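Local coordinates for putative rhamnosidase (PDB 3W5M), which hydrolyses terminal alpha-L-rhamnose from rhamnosides such as the citrus flavonoids naringin, rutin and hesperidin and from gum arabic, at residues R16-L27 with S106-G114; D349-Q357 with V468-D477. All coordinates share one frame; numbering follows the deposited sequence.

Contact 1 of 2, residues R16-L27 with S106-G114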
# COMPACT_ATOMS: atom_id res chain seq x y z
N ARG A 16 -15.68 7.03 -17.36
CA ARG A 16 -14.71 7.39 -18.42
C ARG A 16 -13.27 6.88 -18.23
O ARG A 16 -12.31 7.66 -18.27
CB ARG A 16 -14.74 8.91 -18.67
CG ARG A 16 -16.12 9.46 -19.01
CD ARG A 16 -16.10 10.98 -19.13
NE ARG A 16 -15.78 11.57 -17.84
CZ ARG A 16 -16.66 11.85 -16.87
NH1 ARG A 16 -17.97 11.64 -17.03
NH2 ARG A 16 -16.21 12.33 -15.73
N PRO A 17 -13.09 5.55 -18.05
CA PRO A 17 -11.72 5.06 -17.88
C PRO A 17 -10.94 5.23 -19.17
O PRO A 17 -11.46 4.94 -20.25
CB PRO A 17 -11.89 3.58 -17.58
CG PRO A 17 -13.24 3.22 -18.10
CD PRO A 17 -14.09 4.47 -17.97
N LEU A 18 -9.71 5.72 -19.04
CA LEU A 18 -8.82 5.94 -20.16
C LEU A 18 -7.73 4.90 -20.10
O LEU A 18 -6.90 4.89 -19.16
CB LEU A 18 -8.18 7.33 -20.04
CG LEU A 18 -7.17 7.78 -21.10
CD1 LEU A 18 -7.88 8.17 -22.39
CD2 LEU A 18 -6.42 9.01 -20.59
N GLY A 19 -7.68 4.02 -21.11
CA GLY A 19 -6.62 3.00 -21.17
C GLY A 19 -7.07 1.70 -20.49
O GLY A 19 -6.36 1.16 -19.66
N LEU A 20 -8.24 1.22 -20.85
CA LEU A 20 -8.86 0.04 -20.23
C LEU A 20 -8.67 -1.13 -21.20
O LEU A 20 -9.11 -1.05 -22.35
CB LEU A 20 -10.35 0.29 -19.98
CG LEU A 20 -11.14 -0.81 -19.28
CD1 LEU A 20 -10.75 -0.89 -17.81
CD2 LEU A 20 -12.64 -0.54 -19.37
N ASP A 21 -8.04 -2.21 -20.73
CA ASP A 21 -7.73 -3.33 -21.60
C ASP A 21 -8.69 -4.52 -21.57
O ASP A 21 -8.50 -5.46 -22.34
CB ASP A 21 -6.26 -3.79 -21.39
CG ASP A 21 -5.25 -2.91 -22.14
OD1 ASP A 21 -5.68 -2.11 -23.00
OD2 ASP A 21 -4.03 -3.00 -21.88
N ALA A 22 -9.73 -4.47 -20.73
CA ALA A 22 -10.73 -5.55 -20.64
C ALA A 22 -11.33 -5.85 -22.02
O ALA A 22 -11.71 -4.92 -22.74
CB ALA A 22 -11.83 -5.19 -19.65
N ALA A 23 -11.39 -7.13 -22.40
CA ALA A 23 -12.07 -7.51 -23.65
C ALA A 23 -13.59 -7.30 -23.58
O ALA A 23 -14.27 -6.96 -24.59
CB ALA A 23 -11.74 -8.97 -24.01
N HIS A 24 -14.14 -7.51 -22.40
CA HIS A 24 -15.57 -7.35 -22.15
C HIS A 24 -15.80 -6.46 -20.95
O HIS A 24 -16.20 -6.93 -19.86
CB HIS A 24 -16.20 -8.73 -21.95
CG HIS A 24 -15.94 -9.66 -23.09
ND1 HIS A 24 -16.64 -9.60 -24.27
CD2 HIS A 24 -14.99 -10.62 -23.26
CE1 HIS A 24 -16.18 -10.50 -25.11
NE2 HIS A 24 -15.17 -11.13 -24.52
N PRO A 25 -15.55 -5.13 -21.13
CA PRO A 25 -15.69 -4.20 -20.00
C PRO A 25 -17.09 -4.26 -19.41
O PRO A 25 -18.07 -4.33 -20.17
CB PRO A 25 -15.39 -2.81 -20.61
CG PRO A 25 -15.39 -3.00 -22.08
CD PRO A 25 -15.12 -4.46 -22.36
N ARG A 26 -17.20 -4.19 -18.09
CA ARG A 26 -18.50 -4.36 -17.40
C ARG A 26 -19.14 -3.02 -17.13
O ARG A 26 -18.55 -2.15 -16.48
CB ARG A 26 -18.31 -5.13 -16.11
CG ARG A 26 -17.90 -6.58 -16.37
CD ARG A 26 -17.43 -7.27 -15.07
NE ARG A 26 -16.24 -6.60 -14.56
CZ ARG A 26 -15.74 -6.78 -13.33
NH1 ARG A 26 -16.33 -7.61 -12.47
NH2 ARG A 26 -14.67 -6.11 -12.97
N LEU A 27 -20.37 -2.88 -17.60
CA LEU A 27 -21.08 -1.60 -17.62
C LEU A 27 -22.08 -1.57 -16.47
O LEU A 27 -22.70 -2.60 -16.14
CB LEU A 27 -21.83 -1.49 -18.96
CG LEU A 27 -20.98 -1.61 -20.23
CD1 LEU A 27 -21.89 -1.59 -21.45
CD2 LEU A 27 -19.99 -0.47 -20.30
N SER A 106 -21.60 8.50 -22.70
CA SER A 106 -20.35 8.43 -21.95
C SER A 106 -19.34 7.68 -22.80
O SER A 106 -19.63 7.35 -23.95
CB SER A 106 -20.57 7.74 -20.59
OG SER A 106 -19.38 7.89 -19.79
N TRP A 107 -18.16 7.39 -22.27
CA TRP A 107 -17.17 6.70 -23.08
C TRP A 107 -16.18 5.92 -22.22
O TRP A 107 -16.02 6.20 -21.01
CB TRP A 107 -16.43 7.69 -24.01
CG TRP A 107 -15.71 8.83 -23.31
CD1 TRP A 107 -16.18 10.13 -23.13
CD2 TRP A 107 -14.39 8.81 -22.72
NE1 TRP A 107 -15.25 10.88 -22.45
CE2 TRP A 107 -14.14 10.10 -22.19
CE3 TRP A 107 -13.40 7.82 -22.57
CZ2 TRP A 107 -12.94 10.43 -21.55
CZ3 TRP A 107 -12.21 8.14 -21.92
CH2 TRP A 107 -11.99 9.44 -21.41
N TRP A 108 -15.56 4.91 -22.83
CA TRP A 108 -14.29 4.36 -22.30
C TRP A 108 -13.31 4.30 -23.45
O TRP A 108 -13.71 4.30 -24.61
CB TRP A 108 -14.48 3.00 -21.63
CG TRP A 108 -14.59 1.81 -22.56
CD1 TRP A 108 -13.58 0.99 -22.97
CD2 TRP A 108 -15.79 1.30 -23.17
NE1 TRP A 108 -14.07 0.00 -23.80
CE2 TRP A 108 -15.43 0.17 -23.93
CE3 TRP A 108 -17.14 1.69 -23.12
CZ2 TRP A 108 -16.37 -0.58 -24.65
CZ3 TRP A 108 -18.08 0.95 -23.83
CH2 TRP A 108 -17.68 -0.18 -24.58
N GLU A 109 -12.02 4.27 -23.15
CA GLU A 109 -11.02 4.18 -24.19
C GLU A 109 -10.08 3.02 -23.90
O GLU A 109 -9.53 2.90 -22.81
CB GLU A 109 -10.26 5.51 -24.31
CG GLU A 109 -9.26 5.54 -25.46
CD GLU A 109 -8.57 6.89 -25.63
OE1 GLU A 109 -9.29 7.91 -25.67
OE2 GLU A 109 -7.33 6.94 -25.74
N THR A 110 -9.89 2.15 -24.90
CA THR A 110 -8.97 1.03 -24.74
C THR A 110 -7.54 1.49 -24.75
O THR A 110 -7.18 2.52 -25.38
CB THR A 110 -9.21 -0.05 -25.82
OG1 THR A 110 -9.02 0.53 -27.12
CG2 THR A 110 -10.60 -0.58 -25.72
N GLY A 111 -6.70 0.73 -24.05
CA GLY A 111 -5.26 0.92 -24.18
C GLY A 111 -4.67 0.11 -25.32
O GLY A 111 -5.32 -0.15 -26.35
N LEU A 112 -3.42 -0.32 -25.12
CA LEU A 112 -2.66 -0.98 -26.15
C LEU A 112 -3.06 -2.44 -26.34
O LEU A 112 -2.77 -3.03 -27.38
CB LEU A 112 -1.17 -0.86 -25.85
CG LEU A 112 -0.58 0.56 -25.95
CD1 LEU A 112 0.92 0.54 -25.77
CD2 LEU A 112 -0.92 1.24 -27.27
N MET A 113 -3.73 -3.00 -25.34
CA MET A 113 -4.27 -4.37 -25.39
C MET A 113 -3.27 -5.39 -25.92
O MET A 113 -3.55 -6.09 -26.91
CB MET A 113 -5.53 -4.41 -26.26
CG MET A 113 -6.65 -3.53 -25.76
SD MET A 113 -8.14 -3.80 -26.71
CE MET A 113 -9.17 -4.71 -25.56
N GLY A 114 -2.11 -5.49 -25.30
CA GLY A 114 -1.16 -6.52 -25.70
C GLY A 114 0.22 -6.01 -26.05
O GLY A 114 0.38 -4.92 -26.62
O HOH W 1 -18.44 5.44 -18.71
O HOH W 2 -19.10 11.23 -19.54
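Glu109 O takes two backbone N-H groups from the same turn: Gly19 N at 2.8 Å, tilted from the carbonyl plane, and Leu20 N at 2.9 Å, lying in it. With Glu109 N donating to Pro17 O at 3.0 Å, these bonds pair Leu18 with Glu109 in parallel, against the outermost strand 106-110 of a sheet in the N-terminal immunoglobulin-like domain, a beta-sandwich. The chain bends at Gly19, whose positive phi (92°) would press a beta-carbon against the preceding carbonyl. Two tryptophans of the edge strand then receive the loop. Arg16 lays its aliphatic stem across Trp107, CB standing over one face of the six-membered ring, 3.7 Å from its centroid, in a CH-pi contact, while CD reaches NE1; a bend at chi3 (-65°) turns the guanidinium 58° from the indole plane. A serine in place of Trp107 would probably leave the Arg16 stem without its platform and free to turn, and would take the indole from Arg85, its cation-pi partner. Trp108 is covered on one face by Pro25, with CG 3.7 Å from CZ2, while Leu20 CD2 comes obliquely to CD1. Glu109 sends its extended side chain to Arg85 and Arg320; Leu18, running beside it, sets CD1 over the carboxylate face. Beyond the strand, Tyr356 OH holds Asp21 OD2, and Met113 N donates to Asp21 OD1 from above the carboxylate plane, at 3.2 Å.

Contact 2 of 2, residues D349-Q357 with V468-D477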
# COMPACT_ATOMS: atom_id res chain seq x y z
N ASP A 349 4.50 -8.38 -8.99
CA ASP A 349 5.66 -9.24 -9.21
C ASP A 349 6.19 -8.99 -10.63
O ASP A 349 5.66 -9.55 -11.63
CB ASP A 349 5.31 -10.73 -8.99
CG ASP A 349 6.49 -11.67 -9.36
OD1 ASP A 349 7.57 -11.23 -9.82
OD2 ASP A 349 6.30 -12.91 -9.22
N TYR A 350 7.24 -8.16 -10.74
CA TYR A 350 7.71 -7.69 -12.04
C TYR A 350 8.21 -8.78 -13.00
O TYR A 350 8.37 -8.53 -14.20
CB TYR A 350 8.80 -6.63 -11.86
CG TYR A 350 8.33 -5.45 -11.03
CD1 TYR A 350 7.41 -4.53 -11.53
CD2 TYR A 350 8.82 -5.26 -9.73
CE1 TYR A 350 6.98 -3.44 -10.74
CE2 TYR A 350 8.39 -4.20 -8.95
CZ TYR A 350 7.50 -3.28 -9.47
OH TYR A 350 7.11 -2.22 -8.67
N ARG A 351 8.49 -9.96 -12.48
CA ARG A 351 8.84 -11.10 -13.34
C ARG A 351 7.59 -11.54 -14.12
O ARG A 351 7.70 -11.95 -15.27
CB ARG A 351 9.32 -12.26 -12.48
CG ARG A 351 10.64 -12.04 -11.76
CD ARG A 351 10.82 -13.01 -10.59
NE ARG A 351 10.01 -12.66 -9.41
CZ ARG A 351 9.99 -13.36 -8.28
NH1 ARG A 351 10.75 -14.45 -8.16
NH2 ARG A 351 9.22 -12.98 -7.25
N LYS A 352 6.42 -11.44 -13.49
CA LYS A 352 5.18 -11.90 -14.10
C LYS A 352 4.41 -10.82 -14.82
O LYS A 352 3.83 -11.07 -15.88
CB LYS A 352 4.30 -12.61 -13.07
CG LYS A 352 4.96 -13.88 -12.55
CD LYS A 352 4.02 -14.73 -11.74
CE LYS A 352 4.67 -16.05 -11.37
NZ LYS A 352 3.64 -16.95 -10.79
N ARG A 353 4.39 -9.61 -14.25
CA ARG A 353 3.62 -8.53 -14.88
C ARG A 353 4.12 -7.17 -14.39
O ARG A 353 4.65 -7.04 -13.26
CB ARG A 353 2.11 -8.68 -14.62
CG ARG A 353 1.70 -8.38 -13.18
CD ARG A 353 0.23 -8.68 -12.89
NE ARG A 353 -0.00 -10.13 -12.94
CZ ARG A 353 -0.73 -10.73 -13.88
NH1 ARG A 353 -1.34 -10.01 -14.83
NH2 ARG A 353 -0.85 -12.06 -13.86
N VAL A 354 4.00 -6.19 -15.26
CA VAL A 354 4.18 -4.80 -14.86
C VAL A 354 2.94 -4.04 -15.38
O VAL A 354 2.41 -4.36 -16.43
CB VAL A 354 5.51 -4.20 -15.36
CG1 VAL A 354 5.53 -4.03 -16.87
CG2 VAL A 354 5.83 -2.88 -14.63
N GLN A 355 2.49 -3.04 -14.63
CA GLN A 355 1.28 -2.30 -15.02
C GLN A 355 1.71 -1.02 -15.74
O GLN A 355 2.68 -0.41 -15.33
CB GLN A 355 0.43 -2.00 -13.79
CG GLN A 355 -0.10 -3.27 -13.14
CD GLN A 355 -1.32 -3.05 -12.26
OE1 GLN A 355 -2.45 -3.46 -12.60
NE2 GLN A 355 -1.09 -2.42 -11.14
N TYR A 356 1.02 -0.64 -16.81
CA TYR A 356 1.32 0.64 -17.51
C TYR A 356 0.17 1.64 -17.34
O TYR A 356 -0.99 1.27 -17.02
CB TYR A 356 1.64 0.42 -19.01
CG TYR A 356 0.44 0.10 -19.87
CD1 TYR A 356 -0.39 1.12 -20.39
CD2 TYR A 356 0.11 -1.23 -20.18
CE1 TYR A 356 -1.50 0.83 -21.17
CE2 TYR A 356 -0.98 -1.53 -20.99
CZ TYR A 356 -1.78 -0.50 -21.48
OH TYR A 356 -2.89 -0.77 -22.24
N GLN A 357 0.50 2.91 -17.53
CA GLN A 357 -0.44 4.03 -17.36
C GLN A 357 -0.67 4.68 -18.70
O GLN A 357 0.21 4.65 -19.57
CB GLN A 357 0.09 5.08 -16.35
CG GLN A 357 0.34 4.58 -14.91
CD GLN A 357 1.39 3.50 -14.80
OE1 GLN A 357 2.55 3.70 -15.18
NE2 GLN A 357 0.97 2.30 -14.33
N VAL A 468 12.62 -9.03 -18.79
CA VAL A 468 11.40 -8.47 -19.32
C VAL A 468 10.21 -9.14 -18.63
O VAL A 468 10.13 -10.38 -18.62
CB VAL A 468 11.29 -8.71 -20.85
CG1 VAL A 468 9.97 -8.19 -21.39
CG2 VAL A 468 12.45 -8.06 -21.61
N PRO A 469 9.29 -8.34 -18.03
CA PRO A 469 8.07 -8.93 -17.46
C PRO A 469 7.32 -9.72 -18.51
O PRO A 469 7.26 -9.28 -19.65
CB PRO A 469 7.21 -7.71 -17.08
CG PRO A 469 8.17 -6.57 -16.98
CD PRO A 469 9.38 -6.88 -17.82
N GLU A 470 6.74 -10.85 -18.10
CA GLU A 470 5.93 -11.69 -18.99
C GLU A 470 4.76 -10.94 -19.65
O GLU A 470 4.45 -11.16 -20.82
CB GLU A 470 5.42 -12.93 -18.24
CG GLU A 470 6.53 -13.93 -17.94
CD GLU A 470 6.10 -15.10 -17.05
OE1 GLU A 470 4.93 -15.55 -17.12
OE2 GLU A 470 6.94 -15.59 -16.25
N GLN A 471 4.12 -10.05 -18.89
CA GLN A 471 2.93 -9.33 -19.36
C GLN A 471 3.08 -7.85 -19.01
O GLN A 471 3.59 -7.54 -17.94
CB GLN A 471 1.70 -9.86 -18.66
CG GLN A 471 1.46 -11.34 -18.82
CD GLN A 471 0.09 -11.69 -18.30
OE1 GLN A 471 -0.91 -11.14 -18.76
NE2 GLN A 471 0.04 -12.55 -17.30
N ILE A 472 2.67 -6.98 -19.92
CA ILE A 472 2.55 -5.55 -19.66
C ILE A 472 1.06 -5.24 -19.76
O ILE A 472 0.44 -5.40 -20.84
CB ILE A 472 3.37 -4.73 -20.68
CG1 ILE A 472 4.83 -5.23 -20.68
CG2 ILE A 472 3.27 -3.22 -20.38
CD1 ILE A 472 5.74 -4.59 -21.72
N VAL A 473 0.44 -4.88 -18.63
CA VAL A 473 -1.02 -4.81 -18.56
C VAL A 473 -1.46 -3.43 -18.08
O VAL A 473 -0.76 -2.83 -17.28
CB VAL A 473 -1.59 -5.91 -17.60
CG1 VAL A 473 -1.25 -7.29 -18.15
CG2 VAL A 473 -1.02 -5.76 -16.20
N ALA A 474 -2.59 -2.93 -18.59
CA ALA A 474 -3.10 -1.60 -18.17
C ALA A 474 -3.40 -1.67 -16.68
O ALA A 474 -3.94 -2.69 -16.21
CB ALA A 474 -4.37 -1.23 -18.93
N GLN A 475 -3.01 -0.63 -15.94
CA GLN A 475 -3.16 -0.67 -14.48
C GLN A 475 -4.61 -0.93 -14.09
O GLN A 475 -5.53 -0.26 -14.56
CB GLN A 475 -2.67 0.65 -13.86
CG GLN A 475 -2.78 0.65 -12.35
CD GLN A 475 -1.88 1.66 -11.69
OE1 GLN A 475 -1.33 2.56 -12.35
NE2 GLN A 475 -1.70 1.51 -10.37
N VAL A 476 -4.80 -1.91 -13.21
CA VAL A 476 -6.13 -2.31 -12.80
C VAL A 476 -6.66 -1.47 -11.62
O VAL A 476 -7.82 -1.04 -11.62
CB VAL A 476 -6.14 -3.81 -12.40
CG1 VAL A 476 -7.50 -4.18 -11.79
CG2 VAL A 476 -5.76 -4.67 -13.61
N ASP A 477 -5.84 -1.29 -10.59
CA ASP A 477 -6.24 -0.48 -9.43
C ASP A 477 -6.16 1.02 -9.78
O ASP A 477 -5.56 1.39 -10.79
CB ASP A 477 -5.35 -0.81 -8.22
CG ASP A 477 -3.83 -0.74 -8.51
OD1 ASP A 477 -3.30 -1.03 -9.64
OD2 ASP A 477 -3.11 -0.41 -7.55
O HOH W 3 2.50 -13.46 -15.93
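Val354 CG1 packs 3.7 Å from Pro469 CG and also meets Ile472 CG1, making a small apolar patch on one face of two parallel strands, 353-357 and 471-474. Farther along that face, Ile472 CG2 touches CD2 of Tyr356, and the tyrosine ring lies over the backbone of Ala474, whose CA stands 3.8 Å from the ring centroid in a CH-pi contact. Tyr356 CG sits between its backbone N and carbonyl carbon (chi1 74°), which swings the ring across the neighbouring strand; its edge-to-face partner is Trp118, and its hydroxyl goes to Asp21. The strands are joined by alternating backbone bonds: Val354 N to Gln471 O, Val473 N to Val354 O, Tyr356 N to Val473 O and Gln475 N to Tyr356 O. At the polar edge past Ala474, Gln355 OE1 receives Val476 N at 2.9 Å from above the carbonyl plane, and NE2 donates to the syn side of Asp477 OD1 at 3.0 Å, the amide and carboxylate planes 13° apart. Gln475 NE2 reaches this same oxygen from the opposite face, at 3.1 Å, while its OE1 accepts from Gln357 NE2 at 3.0 Å; Gln357 OE1 pairs with the Tyr329 hydroxyl. Bonds at both ends restrict each amide's rotation. Through its backbone bonds to 353-357, strand 471-474 forms the outermost strand, parallel to its neighbour, of an otherwise antiparallel sheet in the alpha-L-rhamnosidase N-terminal domain.

Contact 1 closes before contact 2 opens along the chain, and the two belong to different domains and different sheets: 106-110 edges a sheet of the immunoglobulin-like domain, whereas 471-474 closes one side of the mixed sheet of the alpha-L-rhamnosidase N-terminal domain, next to 353-360, with the CBM67 module between them along the chain. Their centres are nevertheless only about 16 Å apart, and they touch directly. Tyr356 OH of contact 2 probably hydrogen-bonds both to Asp21 OD2, at 2.5 Å, and to Leu112 N, at 3.0 Å, thus reaching both segments of contact 1, while Ala474 CB packs against Gly19 O. The two contacts therefore meet at an interdomain seam, away from the calcium and rhamnose sites.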